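Long-range contact in diguanylate cyclase (Vibrio cholerae serotype O1, PDB 6EIB), which catalyses the condensation of two GTP molecules into the second messenger cyclic di-GMP, with magnesium as cofactor, and takes part in biofilm formation: residues 91-102 and 152-160. Numbering follows the deposited sequence. Where two conformers were deposited one is given.
Sequences VETAFHLAEQIR and RNRCCIYRQ. With SO4 (sulfate ion), chain G; EDO (1,2-ethanediol), chain I; ACT (acetate ion), chain P; SO4 (sulfate ion), chain E.
Arg102 and Phe95 both swing CG trans to the backbone N (chi1 -180° in each), which sends the guanidinium to Asn153 and the phenyl ring to Cys155 and Ile157. The contact lays helix 91-107 of the GGDEF domain on strand 154-157, an edge strand of the mixed sheet, beside and parallel to strand 119-125; the axes of segments 91-102 and 154-157 run nearly antiparallel and approach to 8.8 Å. Cys155 and Ile157 face the helix, while Cys156 between them turns to helix 133-148 on the other face of the sheet.

Near Val91, the tip CD1 of Ile157 meets CG2 of Val91 at 3.6 Å, the two side chains crossing at about a right angle. The edge of the Phe95 ring meets the backbone carbons of Cys155 and Cys156, CE1 lying 3.9 Å from Cys156 C, and its CD1 packs against CB of Ile157. Glu92 OE2 lies at the edge of the Arg159 guanidinium, 3.7 Å from NH2, a long salt bridge between two exposed side chains.

Arg102 bends at chi3, and its NE and NH2 grip the single oxygen OE1 of Glu99 side-on, one from each face of the carboxylate plane; NE to OE1 is 2.6 Å. This intrahelical salt bridge would restrain the guanidinium's rotation, with NH1 directed to the Asn153 amide, while NH2 also binds an acetate, probably from the crystallisation liquor. The other carboxylate oxygen, Glu99 OE2, accepts from a water that in turn accepts from Cys155 N. A second water donates to both Arg102 O and Asn153 OD1, and the backbone N of Asn153 donates to Asp39 OD2. Arg102 NH1 donates to Asn153 OD1 over 2.8 Å, fairly straight at 161°, yet from above the amide plane.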
loop_
_atom_site.group_PDB
_atom_site.type_symbol
_atom_site.label_atom_id
_atom_site.label_comp_id
_atom_site.label_asym_id
_atom_site.label_seq_id
_atom_site.Cartn_x
_atom_site.Cartn_y
_atom_site.Cartn_z
ATOM N N VAL A 91 0.145 2.233 -14.100
ATOM C CA VAL A 91 0.746 2.797 -12.880
ATOM C C VAL A 91 0.064 4.111 -12.455
ATOM O O VAL A 91 -0.116 4.327 -11.258
ATOM C CB VAL A 91 2.289 2.983 -13.041
ATOM C CG1 VAL A 91 2.637 4.088 -14.040
ATOM C CG2 VAL A 91 2.979 3.200 -11.672
ATOM N N GLU A 92 -0.335 4.963 -13.400
ATOM C CA GLU A 92 -1.029 6.229 -13.071
ATOM C C GLU A 92 -2.339 6.037 -12.357
ATOM O O GLU A 92 -2.674 6.813 -11.465
ATOM C CB GLU A 92 -1.295 7.087 -14.316
ATOM C CG GLU A 92 -0.118 7.949 -14.803
ATOM C CD GLU A 92 0.884 7.223 -15.711
ATOM O OE1 GLU A 92 0.696 6.034 -16.003
ATOM O OE2 GLU A 92 1.857 7.860 -16.171
ATOM N N THR A 93 -3.091 5.023 -12.756
ATOM C CA THR A 93 -4.345 4.708 -12.087
ATOM C C THR A 93 -4.025 4.317 -10.647
ATOM O O THR A 93 -4.625 4.842 -9.704
ATOM C CB THR A 93 -5.078 3.577 -12.809
ATOM O OG1 THR A 93 -5.299 3.957 -14.175
ATOM C CG2 THR A 93 -6.416 3.279 -12.131
ATOM N N ALA A 94 -3.002 3.480 -10.469
ATOM C CA ALA A 94 -2.589 3.073 -9.129
ATOM C C ALA A 94 -2.151 4.281 -8.294
ATOM O O ALA A 94 -2.447 4.350 -7.112
ATOM C CB ALA A 94 -1.444 2.040 -9.203
ATOM N N PHE A 95 -1.447 5.222 -8.911
ATOM C CA PHE A 95 -0.999 6.400 -8.211
ATOM C C PHE A 95 -2.213 7.195 -7.711
ATOM O O PHE A 95 -2.280 7.599 -6.541
ATOM C CB PHE A 95 -0.130 7.259 -9.119
ATOM C CG PHE A 95 0.382 8.500 -8.453
ATOM C CD1 PHE A 95 1.463 8.446 -7.569
ATOM C CD2 PHE A 95 -0.226 9.718 -8.689
ATOM C CE1 PHE A 95 1.922 9.612 -6.937
ATOM C CE2 PHE A 95 0.231 10.890 -8.067
ATOM C CZ PHE A 95 1.300 10.830 -7.191
ATOM N N HIS A 96 -3.186 7.373 -8.596
ATOM C CA HIS A 96 -4.383 8.089 -8.211
ATOM C C HIS A 96 -5.101 7.391 -7.058
ATOM O O HIS A 96 -5.516 8.039 -6.103
ATOM C CB HIS A 96 -5.324 8.223 -9.395
ATOM C CG HIS A 96 -4.821 9.143 -10.460
ATOM N ND1 HIS A 96 -4.060 10.258 -10.175
ATOM C CD2 HIS A 96 -5.011 9.147 -11.803
ATOM C CE1 HIS A 96 -3.782 10.896 -11.302
ATOM N NE2 HIS A 96 -4.351 10.246 -12.303
ATOM N N LEU A 97 -5.206 6.070 -7.116
ATOM C CA LEU A 97 -5.797 5.324 -6.019
ATOM C C LEU A 97 -4.998 5.516 -4.741
ATOM O O LEU A 97 -5.557 5.704 -3.644
ATOM C CB LEU A 97 -5.872 3.847 -6.358
ATOM C CG LEU A 97 -6.811 3.554 -7.525
ATOM C CD1 LEU A 97 -6.681 2.086 -7.906
ATOM C CD2 LEU A 97 -8.278 3.957 -7.200
ATOM N N ALA A 98 -3.683 5.495 -4.886
ATOM C CA ALA A 98 -2.851 5.646 -3.703
ATOM C C ALA A 98 -3.095 6.993 -3.048
ATOM O O ALA A 98 -3.185 7.067 -1.816
ATOM C CB ALA A 98 -1.399 5.470 -4.060
ATOM N N GLU A 99 -3.211 8.049 -3.858
ATOM C CA GLU A 99 -3.445 9.387 -3.330
ATOM C C GLU A 99 -4.779 9.503 -2.597
ATOM O O GLU A 99 -4.873 10.217 -1.578
ATOM C CB GLU A 99 -3.400 10.441 -4.446
ATOM C CG GLU A 99 -2.014 10.856 -4.932
ATOM C CD GLU A 99 -1.215 11.680 -3.901
ATOM O OE1 GLU A 99 -1.703 11.963 -2.786
ATOM O OE2 GLU A 99 -0.092 12.093 -4.228
ATOM N N GLN A 100 -5.811 8.853 -3.145
ATOM C CA GLN A 100 -7.132 8.839 -2.515
ATOM C C GLN A 100 -7.065 8.125 -1.158
ATOM O O GLN A 100 -7.681 8.561 -0.189
ATOM C CB GLN A 100 -8.160 8.159 -3.425
ATOM C CG GLN A 100 -8.513 8.952 -4.674
ATOM C CD GLN A 100 -9.602 8.287 -5.488
ATOM O OE1 GLN A 100 -9.687 7.062 -5.539
ATOM N NE2 GLN A 100 -10.452 9.092 -6.123
ATOM N N ILE A 101 -6.353 7.001 -1.101
ATOM C CA ILE A 101 -6.185 6.315 0.166
ATOM C C ILE A 101 -5.449 7.226 1.178
ATOM O O ILE A 101 -5.857 7.301 2.339
ATOM C CB ILE A 101 -5.394 4.995 -0.017
ATOM C CG1 ILE A 101 -6.206 3.996 -0.835
ATOM C CG2 ILE A 101 -4.967 4.355 1.347
ATOM C CD1 ILE A 101 -5.336 2.952 -1.485
ATOM N N ARG A 102 -4.368 7.886 0.735
ATOM C CA ARG A 102 -3.585 8.787 1.596
ATOM C C ARG A 102 -4.492 9.869 2.174
ATOM O O ARG A 102 -4.455 10.161 3.379
ATOM C CB ARG A 102 -2.428 9.434 0.815
ATOM C CG ARG A 102 -1.574 10.380 1.658
ATOM C CD ARG A 102 -0.629 11.264 0.840
ATOM N NE ARG A 102 -1.295 12.044 -0.195
ATOM C CZ ARG A 102 -2.080 13.091 0.039
ATOM N NH1 ARG A 102 -2.337 13.488 1.282
ATOM N NH2 ARG A 102 -2.626 13.730 -0.978
ATOM N N ARG A 152 5.669 13.459 6.413
ATOM C CA ARG A 152 4.618 12.472 6.551
ATOM C C ARG A 152 3.604 12.856 5.498
ATOM O O ARG A 152 3.743 13.910 4.888
ATOM C CB ARG A 152 4.008 12.486 7.957
ATOM C CG ARG A 152 3.339 13.813 8.306
ATOM C CD ARG A 152 2.756 13.875 9.709
ATOM N NE ARG A 152 1.997 15.125 9.843
ATOM C CZ ARG A 152 1.455 15.573 10.973
ATOM N NH1 ARG A 152 1.567 14.874 12.099
ATOM N NH2 ARG A 152 0.798 16.731 10.965
ATOM N N ASN A 153 2.635 11.989 5.235
ATOM C CA ASN A 153 1.526 12.346 4.335
ATOM C C ASN A 153 2.001 12.735 2.918
ATOM O O ASN A 153 1.748 13.864 2.464
ATOM C CB ASN A 153 0.689 13.473 4.943
ATOM C CG ASN A 153 -0.648 13.634 4.237
ATOM O OD1 ASN A 153 -1.207 12.640 3.721
ATOM N ND2 ASN A 153 -1.212 14.856 4.273
ATOM N N ARG A 154 2.704 11.795 2.245
ATOM C CA ARG A 154 3.299 12.008 0.912
ATOM C C ARG A 154 3.190 10.757 0.025
ATOM O O ARG A 154 3.301 9.639 0.502
ATOM C CB ARG A 154 4.782 12.384 1.013
ATOM C CG ARG A 154 5.083 13.717 1.777
ATOM C CD ARG A 154 4.592 14.919 0.968
ATOM N NE ARG A 154 5.077 16.199 1.484
ATOM C CZ ARG A 154 4.456 16.899 2.429
ATOM N NH1 ARG A 154 3.326 16.442 2.965
ATOM N NH2 ARG A 154 4.959 18.055 2.833
ATOM N N CYS A 155 3.031 10.981 -1.272
ATOM C CA CYS A 155 2.955 9.902 -2.246
ATOM C C CYS A 155 3.934 10.142 -3.375
ATOM O O CYS A 155 4.099 11.276 -3.825
ATOM C CB CYS A 155 1.545 9.772 -2.815
ATOM S SG CYS A 155 0.434 8.916 -1.733
ATOM N N CYS A 156 4.587 9.075 -3.838
ATOM C CA CYS A 156 5.533 9.195 -4.946
ATOM C C CYS A 156 5.396 8.040 -5.932
ATOM O O CYS A 156 5.204 6.895 -5.546
ATOM C CB CYS A 156 6.981 9.245 -4.439
ATOM S SG CYS A 156 7.534 10.891 -3.952
ATOM N N ILE A 157 5.515 8.347 -7.214
ATOM C CA ILE A 157 5.604 7.281 -8.209
ATOM C C ILE A 157 7.086 7.052 -8.540
ATOM O O ILE A 157 7.865 8.004 -8.625
ATOM C CB ILE A 157 4.810 7.628 -9.454
ATOM C CG1 ILE A 157 4.756 6.454 -10.425
ATOM C CG2 ILE A 157 5.397 8.819 -10.137
ATOM C CD1 ILE A 157 3.729 6.721 -11.499
ATOM N N TYR A 158 7.510 5.805 -8.664
ATOM C CA TYR A 158 8.918 5.586 -9.023
ATOM C C TYR A 158 9.252 6.028 -10.434
ATOM O O TYR A 158 8.572 5.652 -11.380
ATOM C CB TYR A 158 9.303 4.120 -8.865
ATOM C CG TYR A 158 10.736 3.850 -9.260
ATOM C CD1 TYR A 158 11.067 3.553 -10.591
ATOM C CD2 TYR A 158 11.754 3.896 -8.329
ATOM C CE1 TYR A 158 12.365 3.310 -10.976
ATOM C CE2 TYR A 158 13.069 3.650 -8.703
ATOM C CZ TYR A 158 13.362 3.359 -10.029
ATOM O OH TYR A 158 14.661 3.109 -10.418
ATOM N N ARG A 159 10.340 6.777 -10.560
ATOM C CA ARG A 159 10.949 7.113 -11.841
ATOM C C ARG A 159 12.456 6.863 -11.760
ATOM O O ARG A 159 13.072 7.023 -10.704
ATOM C CB ARG A 159 10.665 8.558 -12.259
ATOM C CG ARG A 159 9.216 8.839 -12.580
ATOM C CD ARG A 159 8.717 7.856 -13.634
ATOM N NE ARG A 159 7.301 8.048 -13.944
ATOM C CZ ARG A 159 6.548 7.180 -14.618
ATOM N NH1 ARG A 159 7.065 6.036 -15.062
ATOM N NH2 ARG A 159 5.267 7.460 -14.841
ATOM N N GLN A 160 13.039 6.504 -12.896
ATOM C CA GLN A 160 14.465 6.234 -12.997
ATOM C C GLN A 160 15.189 7.538 -13.281
ATOM O O GLN A 160 16.414 7.611 -13.208
ATOM C CB GLN A 160 14.718 5.221 -14.125
ATOM C CG GLN A 160 16.152 4.739 -14.306
ATOM C CD GLN A 160 16.588 3.803 -13.204
ATOM O OE1 GLN A 160 17.063 4.247 -12.160
ATOM N NE2 GLN A 160 16.414 2.499 -13.421
HETATM S S SO4 G . 18.002 2.768 -9.466
HETATM O O1 SO4 G . 16.864 2.543 -8.587
HETATM O O2 SO4 G . 18.117 4.198 -9.725
HETATM O O3 SO4 G . 19.228 2.318 -8.805
HETATM O O4 SO4 G . 17.785 2.039 -10.710
HETATM C C1 EDO I . 0.217 17.342 6.120
HETATM O O1 EDO I . -0.552 16.141 6.157
HETATM C C2 EDO I . 0.651 17.611 7.543
HETATM O O2 EDO I . 1.607 16.611 7.922
HETATM C C ACT P . -4.270 16.879 0.400
HETATM O O ACT P . -3.681 17.903 0.811
HETATM O OXT ACT P . -3.745 16.304 -0.577
HETATM C CH3 ACT P . -5.538 16.378 1.029
HETATM S S SO4 E . 2.047 0.627 -17.097
HETATM O O1 SO4 E . 2.415 -0.200 -15.951
HETATM O O2 SO4 E . 0.980 1.535 -16.709
HETATM O O3 SO4 E . 3.196 1.387 -17.567
HETATM O O4 SO4 E . 1.520 -0.239 -18.178
HETATM O O HOH W 1 1.648 13.283 -2.315
HETATM O O HOH W 2 -2.166 10.561 4.883
HETATM O O HOH W 3 -3.669 15.855 3.442
#